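Long-range contacts in tRNA (guanine(26)-N(2))-dimethyltransferase (Pyrococcus horikoshii, PDB 2EJT), which probably transfers two methyl groups from S-adenosylmethionine to the N2 atom of guanine 26 in a number of tRNAs: residues Ala54-Gly59 / Val74-Ile79; Lys103-Leu108 / Val115-Asp120; Asp136-Gly141 / Gly161-Asp166; Ser142-Leu147 / Arg180-Val185. One frame throughout, in Å; residues are numbered along the deposited sequence.

Contact 1 (Ala54-Gly59 / Val74-Ile79). With SAM (S-adenosylmethionine), chain B.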
# COMPACT_ATOMS: atom_id res chain seq x y z
N ALA A 54 4.90 12.63 -4.83
CA ALA A 54 5.37 13.47 -3.72
C ALA A 54 6.86 13.46 -3.36
O ALA A 54 7.42 14.51 -3.04
CB ALA A 54 4.54 13.17 -2.47
N LEU A 55 7.48 12.28 -3.37
CA LEU A 55 8.91 12.14 -3.06
C LEU A 55 9.48 11.23 -4.16
O LEU A 55 9.54 10.02 -4.00
CB LEU A 55 9.10 11.49 -1.69
CG LEU A 55 8.35 12.15 -0.53
CD1 LEU A 55 7.03 11.43 -0.32
CD2 LEU A 55 9.17 12.09 0.74
N SER A 56 9.91 11.84 -5.27
CA SER A 56 10.39 11.06 -6.42
C SER A 56 11.86 10.68 -6.56
O SER A 56 12.18 9.84 -7.40
CB SER A 56 9.92 11.74 -7.71
OG SER A 56 10.05 13.14 -7.65
N ALA A 57 12.74 11.30 -5.78
CA ALA A 57 14.17 10.99 -5.85
C ALA A 57 14.71 11.14 -7.28
O ALA A 57 15.02 12.24 -7.72
CB ALA A 57 14.43 9.58 -5.33
N THR A 58 14.83 10.03 -8.00
CA THR A 58 15.33 10.08 -9.37
C THR A 58 14.24 10.51 -10.34
O THR A 58 14.52 10.94 -11.47
CB THR A 58 15.87 8.71 -9.84
OG1 THR A 58 14.79 7.76 -9.87
CG2 THR A 58 16.96 8.20 -8.91
N GLY A 59 12.99 10.38 -9.90
CA GLY A 59 11.85 10.74 -10.73
C GLY A 59 11.25 9.55 -11.45
O GLY A 59 10.27 9.69 -12.18
N VAL A 74 1.53 15.26 -14.76
CA VAL A 74 2.32 14.56 -13.77
C VAL A 74 3.28 15.48 -13.02
O VAL A 74 4.10 16.17 -13.62
CB VAL A 74 3.13 13.41 -14.43
CG1 VAL A 74 3.88 12.60 -13.37
CG2 VAL A 74 2.20 12.52 -15.24
N TRP A 75 3.17 15.46 -11.69
CA TRP A 75 4.02 16.27 -10.84
C TRP A 75 5.10 15.43 -10.15
O TRP A 75 4.81 14.38 -9.56
CB TRP A 75 3.18 16.98 -9.77
CG TRP A 75 2.29 18.06 -10.29
CD1 TRP A 75 1.28 17.94 -11.20
CD2 TRP A 75 2.33 19.45 -9.92
NE1 TRP A 75 0.68 19.15 -11.41
CE2 TRP A 75 1.30 20.10 -10.64
CE3 TRP A 75 3.12 20.20 -9.04
CZ2 TRP A 75 1.04 21.47 -10.51
CZ3 TRP A 75 2.87 21.57 -8.91
CH2 TRP A 75 1.84 22.19 -9.65
N LEU A 76 6.35 15.87 -10.23
CA LEU A 76 7.45 15.18 -9.58
C LEU A 76 7.99 16.16 -8.56
O LEU A 76 8.18 17.33 -8.87
CB LEU A 76 8.54 14.80 -10.58
CG LEU A 76 8.20 13.68 -11.55
CD1 LEU A 76 7.16 14.17 -12.56
CD2 LEU A 76 9.46 13.24 -12.27
N ASN A 77 8.23 15.68 -7.35
CA ASN A 77 8.72 16.54 -6.28
C ASN A 77 9.72 15.89 -5.33
O ASN A 77 9.61 14.71 -4.98
CB ASN A 77 7.54 17.06 -5.46
CG ASN A 77 7.98 17.89 -4.27
OD1 ASN A 77 8.33 19.06 -4.40
ND2 ASN A 77 8.00 17.27 -3.09
N ASP A 78 10.70 16.68 -4.90
CA ASP A 78 11.70 16.23 -3.95
C ASP A 78 12.36 17.43 -3.30
O ASP A 78 12.58 18.46 -3.94
CB ASP A 78 12.78 15.37 -4.61
CG ASP A 78 13.47 14.45 -3.62
OD1 ASP A 78 13.14 13.25 -3.59
OD2 ASP A 78 14.33 14.93 -2.85
N ILE A 79 12.66 17.31 -2.02
CA ILE A 79 13.27 18.39 -1.27
C ILE A 79 14.77 18.51 -1.55
O ILE A 79 15.37 19.57 -1.36
CB ILE A 79 13.03 18.19 0.24
CG1 ILE A 79 13.22 19.51 0.98
CG2 ILE A 79 13.98 17.12 0.78
CD1 ILE A 79 12.88 19.42 2.46
N SAM B . 9.49 7.56 -5.03
CA SAM B . 10.49 6.67 -5.21
C SAM B . 10.78 5.64 -6.15
O SAM B . 12.06 5.67 -6.42
OXT SAM B . 9.89 4.87 -6.59
CB SAM B . 11.37 7.04 -3.99
CG SAM B . 11.74 7.82 -2.75
SD SAM B . 13.00 7.91 -1.56
CE SAM B . 13.16 6.31 -0.80
C5' SAM B . 12.40 9.16 -0.56
C4' SAM B . 13.27 10.47 -0.68
O4' SAM B . 12.37 11.41 -0.09
C3' SAM B . 14.44 11.26 -1.27
O3' SAM B . 14.76 11.49 -2.69
C2' SAM B . 14.38 12.60 -0.53
O2' SAM B . 15.28 13.56 -0.50
C1' SAM B . 13.06 12.63 0.21
N9 SAM B . 12.32 13.64 1.19
C8 SAM B . 12.50 13.66 2.50
N7 SAM B . 11.76 14.59 3.04
C5 SAM B . 11.09 15.20 2.09
C6 SAM B . 10.16 16.25 2.07
N6 SAM B . 9.80 16.85 3.20
N1 SAM B . 9.62 16.67 0.86
C2 SAM B . 9.98 16.08 -0.32
N3 SAM B . 10.88 15.05 -0.32
C4 SAM B . 11.45 14.60 0.86

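Contact 2 (Lys103-Leu108 / Val115-Asp120). With SAM (S-adenosylmethionine), chain B.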
# COMPACT_ATOMS: atom_id res chain seq x y z
N LYS A 103 12.73 29.19 -10.51
CA LYS A 103 12.74 29.03 -9.06
C LYS A 103 12.36 27.65 -8.51
O LYS A 103 11.33 27.50 -7.85
CB LYS A 103 11.83 30.09 -8.42
CG LYS A 103 12.30 31.52 -8.64
CD LYS A 103 11.37 32.50 -7.95
CE LYS A 103 11.92 33.92 -8.00
NZ LYS A 103 12.07 34.43 -9.39
N GLY A 104 13.20 26.65 -8.76
CA GLY A 104 12.93 25.32 -8.27
C GLY A 104 11.70 24.65 -8.84
O GLY A 104 11.14 23.73 -8.24
N ARG A 105 11.27 25.10 -10.01
CA ARG A 105 10.10 24.55 -10.68
C ARG A 105 10.34 24.53 -12.19
O ARG A 105 10.62 25.56 -12.80
CB ARG A 105 8.88 25.40 -10.32
CG ARG A 105 7.71 25.34 -11.28
CD ARG A 105 6.77 24.18 -11.02
NE ARG A 105 6.24 24.17 -9.65
CZ ARG A 105 5.67 25.21 -9.04
NH1 ARG A 105 5.22 25.07 -7.80
NH2 ARG A 105 5.57 26.38 -9.65
N ALA A 106 10.24 23.34 -12.79
CA ALA A 106 10.45 23.19 -14.23
C ALA A 106 9.22 22.53 -14.83
O ALA A 106 8.70 21.57 -14.28
CB ALA A 106 11.69 22.35 -14.50
N ILE A 107 8.76 23.04 -15.97
CA ILE A 107 7.55 22.50 -16.59
C ILE A 107 7.69 22.23 -18.08
O ILE A 107 8.29 23.02 -18.81
CB ILE A 107 6.36 23.47 -16.36
CG1 ILE A 107 6.14 23.66 -14.85
CG2 ILE A 107 5.09 22.93 -17.02
CD1 ILE A 107 5.25 24.84 -14.47
N LEU A 108 7.14 21.11 -18.51
CA LEU A 108 7.16 20.72 -19.91
C LEU A 108 5.71 20.54 -20.34
O LEU A 108 4.99 19.73 -19.77
CB LEU A 108 7.92 19.40 -20.10
CG LEU A 108 8.03 18.88 -21.54
CD1 LEU A 108 8.85 19.86 -22.38
CD2 LEU A 108 8.68 17.50 -21.55
N VAL A 115 5.45 18.45 -14.38
CA VAL A 115 5.87 19.51 -13.48
C VAL A 115 6.88 18.95 -12.48
O VAL A 115 6.59 18.03 -11.72
CB VAL A 115 4.66 20.09 -12.73
CG1 VAL A 115 5.08 21.31 -11.92
CG2 VAL A 115 3.56 20.46 -13.73
N ILE A 116 8.08 19.51 -12.51
CA ILE A 116 9.16 19.09 -11.63
C ILE A 116 9.35 20.17 -10.58
O ILE A 116 9.60 21.33 -10.90
CB ILE A 116 10.44 18.89 -12.44
CG1 ILE A 116 10.13 18.04 -13.67
CG2 ILE A 116 11.50 18.20 -11.58
CD1 ILE A 116 11.28 17.87 -14.62
N ASN A 117 9.23 19.78 -9.31
CA ASN A 117 9.34 20.73 -8.23
C ASN A 117 10.42 20.39 -7.21
O ASN A 117 10.65 19.22 -6.90
CB ASN A 117 7.98 20.83 -7.53
CG ASN A 117 7.85 22.08 -6.68
OD1 ASN A 117 7.83 23.20 -7.19
ND2 ASN A 117 7.76 21.89 -5.37
N HIS A 118 11.08 21.42 -6.70
CA HIS A 118 12.12 21.26 -5.68
C HIS A 118 11.50 21.88 -4.43
O HIS A 118 11.43 23.10 -4.30
CB HIS A 118 13.38 22.05 -6.07
CG HIS A 118 14.43 22.08 -5.00
ND1 HIS A 118 15.39 23.07 -4.93
CD2 HIS A 118 14.68 21.24 -3.97
CE1 HIS A 118 16.18 22.85 -3.89
NE2 HIS A 118 15.77 21.74 -3.29
N ASP A 119 11.03 21.04 -3.51
CA ASP A 119 10.39 21.59 -2.31
C ASP A 119 9.97 20.51 -1.32
O ASP A 119 10.08 19.32 -1.59
CB ASP A 119 9.14 22.38 -2.73
CG ASP A 119 8.67 23.35 -1.67
OD1 ASP A 119 7.58 23.94 -1.85
OD2 ASP A 119 9.38 23.55 -0.66
N ASP A 120 9.50 20.97 -0.16
CA ASP A 120 9.01 20.08 0.88
C ASP A 120 7.68 19.58 0.33
O ASP A 120 6.86 20.37 -0.12
CB ASP A 120 8.77 20.86 2.17
CG ASP A 120 8.38 19.97 3.34
OD1 ASP A 120 8.01 18.80 3.12
OD2 ASP A 120 8.43 20.44 4.49
N SAM B . 9.49 7.56 -5.03
CA SAM B . 10.49 6.67 -5.21
C SAM B . 10.78 5.64 -6.15
O SAM B . 12.06 5.67 -6.42
OXT SAM B . 9.89 4.87 -6.59
CB SAM B . 11.37 7.04 -3.99
CG SAM B . 11.74 7.82 -2.75
SD SAM B . 13.00 7.91 -1.56
CE SAM B . 13.16 6.31 -0.80
C5' SAM B . 12.40 9.16 -0.56
C4' SAM B . 13.27 10.47 -0.68
O4' SAM B . 12.37 11.41 -0.09
C3' SAM B . 14.44 11.26 -1.27
O3' SAM B . 14.76 11.49 -2.69
C2' SAM B . 14.38 12.60 -0.53
O2' SAM B . 15.28 13.56 -0.50
C1' SAM B . 13.06 12.63 0.21
N9 SAM B . 12.32 13.64 1.19
C8 SAM B . 12.50 13.66 2.50
N7 SAM B . 11.76 14.59 3.04
C5 SAM B . 11.09 15.20 2.09
C6 SAM B . 10.16 16.25 2.07
N6 SAM B . 9.80 16.85 3.20
N1 SAM B . 9.62 16.67 0.86
C2 SAM B . 9.98 16.08 -0.32
N3 SAM B . 10.88 15.05 -0.32
C4 SAM B . 11.45 14.60 0.86

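Contact 3 (Asp136-Gly141 / Gly161-Asp166). With SAM (S-adenosylmethionine), chain B.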
# COMPACT_ATOMS: atom_id res chain seq x y z
N ASP A 136 0.82 9.70 -4.73
CA ASP A 136 1.57 8.53 -4.32
C ASP A 136 2.62 8.97 -3.30
O ASP A 136 3.51 9.76 -3.61
CB ASP A 136 2.25 7.86 -5.52
CG ASP A 136 2.76 6.46 -5.21
OD1 ASP A 136 2.90 5.64 -6.14
OD2 ASP A 136 3.04 6.18 -4.02
N LEU A 137 2.48 8.49 -2.07
CA LEU A 137 3.41 8.81 -1.01
C LEU A 137 4.34 7.63 -0.79
O LEU A 137 3.95 6.64 -0.18
CB LEU A 137 2.66 9.10 0.30
CG LEU A 137 1.65 10.24 0.29
CD1 LEU A 137 1.03 10.38 1.68
CD2 LEU A 137 2.34 11.53 -0.14
N ASP A 138 5.56 7.74 -1.30
CA ASP A 138 6.54 6.67 -1.16
C ASP A 138 7.79 7.18 -0.44
O ASP A 138 8.81 7.45 -1.07
CB ASP A 138 6.93 6.12 -2.53
CG ASP A 138 7.92 4.99 -2.45
OD1 ASP A 138 8.99 5.07 -3.10
OD2 ASP A 138 7.64 4.01 -1.72
N PRO A 139 7.73 7.31 0.89
CA PRO A 139 8.87 7.80 1.66
C PRO A 139 9.85 6.72 2.10
O PRO A 139 9.61 5.52 1.91
CB PRO A 139 8.20 8.46 2.85
CG PRO A 139 7.11 7.48 3.16
CD PRO A 139 6.55 7.15 1.77
N PHE A 140 10.96 7.16 2.68
CA PHE A 140 11.95 6.23 3.20
C PHE A 140 11.56 6.09 4.67
O PHE A 140 11.97 6.88 5.52
CB PHE A 140 13.35 6.82 3.07
CG PHE A 140 14.44 5.84 3.42
CD1 PHE A 140 14.97 5.79 4.70
CD2 PHE A 140 14.91 4.94 2.46
CE1 PHE A 140 15.95 4.85 5.03
CE2 PHE A 140 15.89 4.00 2.78
CZ PHE A 140 16.41 3.95 4.07
N GLY A 141 10.73 5.09 4.96
CA GLY A 141 10.28 4.87 6.32
C GLY A 141 8.78 5.11 6.45
O GLY A 141 7.98 4.53 5.71
N GLY A 161 -2.22 6.70 -2.72
CA GLY A 161 -1.37 5.53 -2.73
C GLY A 161 -0.39 5.78 -1.60
O GLY A 161 0.38 6.73 -1.65
N VAL A 162 -0.41 4.93 -0.58
CA VAL A 162 0.47 5.13 0.56
C VAL A 162 1.39 3.95 0.83
O VAL A 162 0.96 2.80 0.78
CB VAL A 162 -0.36 5.40 1.84
CG1 VAL A 162 0.57 5.76 2.99
CG2 VAL A 162 -1.38 6.51 1.58
N THR A 163 2.65 4.25 1.11
CA THR A 163 3.62 3.21 1.43
C THR A 163 4.26 3.47 2.79
O THR A 163 4.42 4.61 3.21
CB THR A 163 4.74 3.15 0.37
OG1 THR A 163 4.19 2.74 -0.89
CG2 THR A 163 5.82 2.15 0.79
N ALA A 164 4.59 2.39 3.48
CA ALA A 164 5.26 2.46 4.77
C ALA A 164 6.32 1.37 4.71
O ALA A 164 6.00 0.21 4.46
CB ALA A 164 4.28 2.18 5.90
N THR A 165 7.58 1.74 4.92
CA THR A 165 8.66 0.77 4.86
C THR A 165 9.22 0.41 6.23
O THR A 165 10.16 -0.38 6.33
CB THR A 165 9.83 1.27 3.98
OG1 THR A 165 10.43 2.42 4.58
CG2 THR A 165 9.32 1.64 2.59
N ASP A 166 8.66 0.97 7.29
CA ASP A 166 9.13 0.65 8.63
C ASP A 166 8.24 -0.40 9.28
O ASP A 166 7.33 -0.08 10.05
CB ASP A 166 9.20 1.91 9.51
CG ASP A 166 10.63 2.40 9.73
OD1 ASP A 166 11.32 2.73 8.73
OD2 ASP A 166 11.08 2.44 10.90
N SAM B . 9.49 7.56 -5.03
CA SAM B . 10.49 6.67 -5.21
C SAM B . 10.78 5.64 -6.15
O SAM B . 12.06 5.67 -6.42
OXT SAM B . 9.89 4.87 -6.59
CB SAM B . 11.37 7.04 -3.99
CG SAM B . 11.74 7.82 -2.75
SD SAM B . 13.00 7.91 -1.56
CE SAM B . 13.16 6.31 -0.80
C5' SAM B . 12.40 9.16 -0.56
C4' SAM B . 13.27 10.47 -0.68
O4' SAM B . 12.37 11.41 -0.09
C3' SAM B . 14.44 11.26 -1.27
O3' SAM B . 14.76 11.49 -2.69
C2' SAM B . 14.38 12.60 -0.53
O2' SAM B . 15.28 13.56 -0.50
C1' SAM B . 13.06 12.63 0.21
N9 SAM B . 12.32 13.64 1.19
C8 SAM B . 12.50 13.66 2.50
N7 SAM B . 11.76 14.59 3.04
C5 SAM B . 11.09 15.20 2.09
C6 SAM B . 10.16 16.25 2.07
N6 SAM B . 9.80 16.85 3.20
N1 SAM B . 9.62 16.67 0.86
C2 SAM B . 9.98 16.08 -0.32
N3 SAM B . 10.88 15.05 -0.32
C4 SAM B . 11.45 14.60 0.86

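Contact 4 (Ser142-Leu147 / Arg180-Val185). With SAM (S-adenosylmethionine), chain B.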
# COMPACT_ATOMS: atom_id res chain seq x y z
N SER A 142 8.41 5.97 7.39
CA SER A 142 7.01 6.28 7.64
C SER A 142 6.47 7.42 6.78
O SER A 142 7.19 8.37 6.47
CB SER A 142 6.82 6.63 9.12
OG SER A 142 5.49 7.05 9.37
N PRO A 143 5.20 7.34 6.37
CA PRO A 143 4.57 8.37 5.55
C PRO A 143 3.72 9.32 6.40
O PRO A 143 3.12 10.26 5.87
CB PRO A 143 3.71 7.56 4.60
CG PRO A 143 3.16 6.51 5.53
CD PRO A 143 4.39 6.10 6.35
N MET A 144 3.67 9.07 7.70
CA MET A 144 2.85 9.86 8.62
C MET A 144 3.04 11.37 8.66
O MET A 144 2.09 12.09 8.93
CB MET A 144 2.96 9.27 10.03
CG MET A 144 2.38 7.87 10.11
SD MET A 144 0.73 7.78 9.36
CE MET A 144 -0.23 8.84 10.49
N GLU A 145 4.24 11.87 8.39
CA GLU A 145 4.46 13.32 8.40
C GLU A 145 3.86 14.00 7.17
O GLU A 145 3.78 15.23 7.11
CB GLU A 145 5.95 13.62 8.47
CG GLU A 145 6.73 13.27 7.21
CD GLU A 145 8.24 13.25 7.42
OE1 GLU A 145 8.80 14.30 7.81
OE2 GLU A 145 8.87 12.19 7.20
N PHE A 146 3.43 13.20 6.19
CA PHE A 146 2.86 13.74 4.95
C PHE A 146 1.39 13.41 4.76
O PHE A 146 0.72 14.02 3.93
CB PHE A 146 3.62 13.17 3.75
CG PHE A 146 5.10 13.39 3.80
CD1 PHE A 146 5.63 14.68 3.70
CD2 PHE A 146 5.97 12.32 3.99
CE1 PHE A 146 7.01 14.89 3.77
CE2 PHE A 146 7.34 12.52 4.07
CZ PHE A 146 7.86 13.81 3.96
N LEU A 147 0.89 12.44 5.52
CA LEU A 147 -0.48 11.98 5.39
C LEU A 147 -1.59 13.04 5.48
O LEU A 147 -2.43 13.14 4.59
CB LEU A 147 -0.76 10.87 6.41
CG LEU A 147 -2.17 10.28 6.34
CD1 LEU A 147 -2.43 9.71 4.95
CD2 LEU A 147 -2.34 9.20 7.40
N ARG A 180 3.30 6.08 18.70
CA ARG A 180 3.61 7.47 18.37
C ARG A 180 3.26 7.80 16.93
O ARG A 180 2.60 8.80 16.68
CB ARG A 180 5.10 7.77 18.61
CG ARG A 180 5.57 7.65 20.05
CD ARG A 180 6.82 8.50 20.29
NE ARG A 180 7.91 8.14 19.38
CZ ARG A 180 8.66 7.04 19.49
NH1 ARG A 180 8.45 6.18 20.48
NH2 ARG A 180 9.60 6.80 18.59
N LYS A 181 3.69 6.96 16.00
CA LYS A 181 3.45 7.19 14.58
C LYS A 181 2.06 6.85 14.07
O LYS A 181 1.45 7.63 13.35
CB LYS A 181 4.47 6.42 13.73
CG LYS A 181 5.94 6.74 14.03
CD LYS A 181 6.86 5.95 13.10
CE LYS A 181 8.30 5.96 13.59
NZ LYS A 181 8.88 7.33 13.62
N TYR A 182 1.57 5.67 14.44
CA TYR A 182 0.27 5.20 13.97
C TYR A 182 -0.89 5.24 14.96
O TYR A 182 -2.02 4.93 14.60
CB TYR A 182 0.45 3.79 13.41
CG TYR A 182 1.47 3.75 12.30
CD1 TYR A 182 1.15 4.21 11.02
CD2 TYR A 182 2.79 3.33 12.55
CE1 TYR A 182 2.13 4.26 10.01
CE2 TYR A 182 3.76 3.38 11.55
CZ TYR A 182 3.42 3.85 10.28
OH TYR A 182 4.37 3.93 9.29
N LEU A 183 -0.61 5.62 16.21
CA LEU A 183 -1.67 5.70 17.21
C LEU A 183 -2.47 4.40 17.28
O LEU A 183 -3.70 4.40 17.31
CB LEU A 183 -2.59 6.88 16.90
CG LEU A 183 -1.88 8.25 16.95
CD1 LEU A 183 -2.84 9.35 16.55
CD2 LEU A 183 -1.37 8.49 18.38
N ALA A 184 -1.75 3.29 17.32
CA ALA A 184 -2.35 1.96 17.39
C ALA A 184 -1.40 1.02 18.12
O ALA A 184 -0.18 1.19 18.08
CB ALA A 184 -2.63 1.44 15.99
N VAL A 185 -1.96 0.02 18.80
CA VAL A 185 -1.18 -0.98 19.52
C VAL A 185 -0.95 -2.13 18.54
O VAL A 185 -1.90 -2.79 18.11
CB VAL A 185 -1.94 -1.50 20.77
CG1 VAL A 185 -1.11 -2.57 21.46
CG2 VAL A 185 -2.23 -0.34 21.73
N SAM B . 9.49 7.56 -5.03
CA SAM B . 10.49 6.67 -5.21
C SAM B . 10.78 5.64 -6.15
O SAM B . 12.06 5.67 -6.42
OXT SAM B . 9.89 4.87 -6.59
CB SAM B . 11.37 7.04 -3.99
CG SAM B . 11.74 7.82 -2.75
SD SAM B . 13.00 7.91 -1.56
CE SAM B . 13.16 6.31 -0.80
C5' SAM B . 12.40 9.16 -0.56
C4' SAM B . 13.27 10.47 -0.68
O4' SAM B . 12.37 11.41 -0.09
C3' SAM B . 14.44 11.26 -1.27
O3' SAM B . 14.76 11.49 -2.69
C2' SAM B . 14.38 12.60 -0.53
O2' SAM B . 15.28 13.56 -0.50
C1' SAM B . 13.06 12.63 0.21
N9 SAM B . 12.32 13.64 1.19
C8 SAM B . 12.50 13.66 2.50
N7 SAM B . 11.76 14.59 3.04
C5 SAM B . 11.09 15.20 2.09
C6 SAM B . 10.16 16.25 2.07
N6 SAM B . 9.80 16.85 3.20
N1 SAM B . 9.62 16.67 0.86
C2 SAM B . 9.98 16.08 -0.32
N3 SAM B . 10.88 15.05 -0.32
C4 SAM B . 11.45 14.60 0.86

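Contact 1 (Ala54-Gly59 / Val74-Ile79)
The cofactor-binding loop that follows the first strand of a class I methyltransferase, Ala54-Gly59, lies against the end of strand 73-78, where Asn77 and Asp78 grip it. Asn77 ND2 donates to Ala54 O at 2.8 Å, a nearly straight bond (171°) that lies in the plane of both amide and carbonyl. Because ND2 also reaches Asp119 O and OD1 takes Asn117 ND2, the rotation of this amide is fixed from both ends. The backbone adds Ser56 N to Asn77 O at 2.9 Å, and Ser56 OG makes a weak bond to the same oxygen. With CG anti to the backbone N (chi1 -157°), Asp78 carries its carboxylate between loop and ribose. Asp78 OD1 accepts Ala57 N at 3.0 Å, on the anti side and 32° out of the carboxylate plane. Asp78 OD1 also takes SAM O3' at 2.6 Å, and Asp78 OD2 takes SAM O2' at 2.9 Å as well as Ser80 N. Leu55 O accepts the SAM amino N at 2.7 Å, and Leu55 CD2 packs 3.4 Å from SAM C4. Each Asp78 carboxylate oxygen thus serves one ribose hydroxyl and one backbone N-H, tying ribose recognition to the shape of the loop.

Contact 2 (Lys103-Leu108 / Val115-Asp120)
Arg105 folds back over its neighbour strand instead of stretching away from it: with its chain bent at chi2 and chi3, the side chain turns across Val115 and Asn117. CD of Arg105 rests 3.5 Å from Val115 CG1, and Arg105 NE comes within 3.1 Å of Asn117 OD1. The guanidinium and amide planes are 22° apart, so the two flat groups are nearly aligned. Asn117 has its firm polar partner in the other direction, where ND2 donates to Asn77 OD1 of the adjoining strand. With a serine in place of Arg105, Val115 CG1 would probably lose the part of its cover given by CD, and Asn117 OD1 the cationic group beside it.

Beneath these side chains is an antiparallel beta hairpin of strands 105-109 and 113-118, near one border of the central sheet. Ala106 and Ile116 form its hydrogen-bonded pair, Ala106 N to Ile116 O and Ile116 N to Ala106 O both measuring 2.8 Å. Their side chains share the face covered by Tyr84, while Arg105, Ile107, Val115 and Asn117 occupy the other, where Ile107 CG1 lies 3.9 Å from Val115 CG1. At the open end, His118 N donates to Gly104 O at 2.8 Å. Gly104 has positive phi, and a CB there would come only 3.4 Å from His118 CB.

Past the strand, Asp120 OD1 accepts SAM N6 at 2.6 Å in an almost perfectly straight bond (178°), and the same oxygen caps Asn122 N at the start of helix 121-127.

Contact 3 (Asp136-Gly141 / Gly161-Asp166)
Asp138 and Thr163 run alongside each other in the same direction, with Asp138 OD2 against the Thr163 methyl CG2 at 3.6 Å. CG of Asp138 stands anti to its backbone N (chi1 -179°), which carries the carboxylate to the cofactor, with Asp138 OD1 3.0 Å from SAM CA and in a salt bridge with Arg61 NH1. A leucine here, lacking the carboxylate, is likely to leave Arg61 NH1 without this charged mate and the SAM amino acid end without this polar neighbour. Thr165 is turned differently: OG1 sits between backbone N and carbonyl carbon (chi1 66°), where it receives a weak, strongly bent bond from Gly141 N at 2.7 Å. A sounder one runs back from Thr165 N to Gly141 O at 2.9 Å. Phe140 presents the edge of its ring to the cofactor, with CD2 3.9 Å from SAM CE, the methyl to be transferred. The sequence Asp138-Pro139-Phe140 after the strand is consistent with a variant of the motif IV loop, (D/N)PP(Y/F), of amino-methylating class I enzymes.

Before that loop, parallel pairing joins the strands: Leu137 N donates to Gly161 O at 2.8 Å and Thr163 N to Leu137 O at 3.0 Å. Strand 132-137 has strand 50-53 on its other side, and strand 158-164 has strand 226-235. Helix 33-46 touches Asp136 through Val39 and Thr163 through Asn35, while Pro143 packs on Val162 and Ala164.

Contact 4 (Ser142-Leu147 / Arg180-Val185)
Met144 lies slantwise across Tyr182, with Met144 CG 3.6 Å from Tyr182 CE1. Its sulfur makes a Met-aromatic contact: Met144 SD is 4.8 Å from the Tyr182 ring centroid, 54° off the ring normal, so it is neither squarely over the face nor at the rim. Bends at chi2 (-49°) and chi3 keep the methionine folded, with CE 3.5 Å from Lys181 O. At the far end of the ring, Ser142 OG and Tyr182 OH are 3.3 Å apart, at most a weak bond. Pro143 CD approaches the same hydroxyl at 3.7 Å, the two side chains crossing at about a right angle. Lys181 contributes its aliphatic CD, 4.0 Å from Ser142 CB.

A second shell sets these groups. Ser142 OG accepts Met144 N at 3.2 Å, a capping bond at the lead-in to helix 144-153. Val203 and Tyr207 of helix 192-209 back Met144, Ile199 of that helix and Ala164 flank Tyr182, and Tyr182 O is held by Arg206. Further along helix 144-153, Phe146 turns the edge of its ring to SAM N6. With just one weak hydroxyl pair across it, the joint between the two helices depends mainly on apolar and sulfur-aromatic packing.

How the contacts relate
Contacts 1, 2 and 3 reach one mixed sheet, in which strand 73-78 lies between 113-118 and 50-53, and 132-137 between 50-53 and 158-164. The centres of contacts 1 and 2 are about 9 Å apart, and Leu76 pairs with Val115 and Asn117 between them; contacts 1 and 3 are about 13 Å apart, with Ala54 packed on Leu137. Contacts 1 and 2 close in turn before contacts 3 and 4 begin, and these last two interleave along the chain, about 11 Å apart, joined by Pro143 and Ala164. All four touch SAM: contact 1 holds the ribose and amino group, contact 2 the adenine N6, contact 3 lies beside the methionine part and its methyl, and contact 4 adds Phe146 beside the adenine.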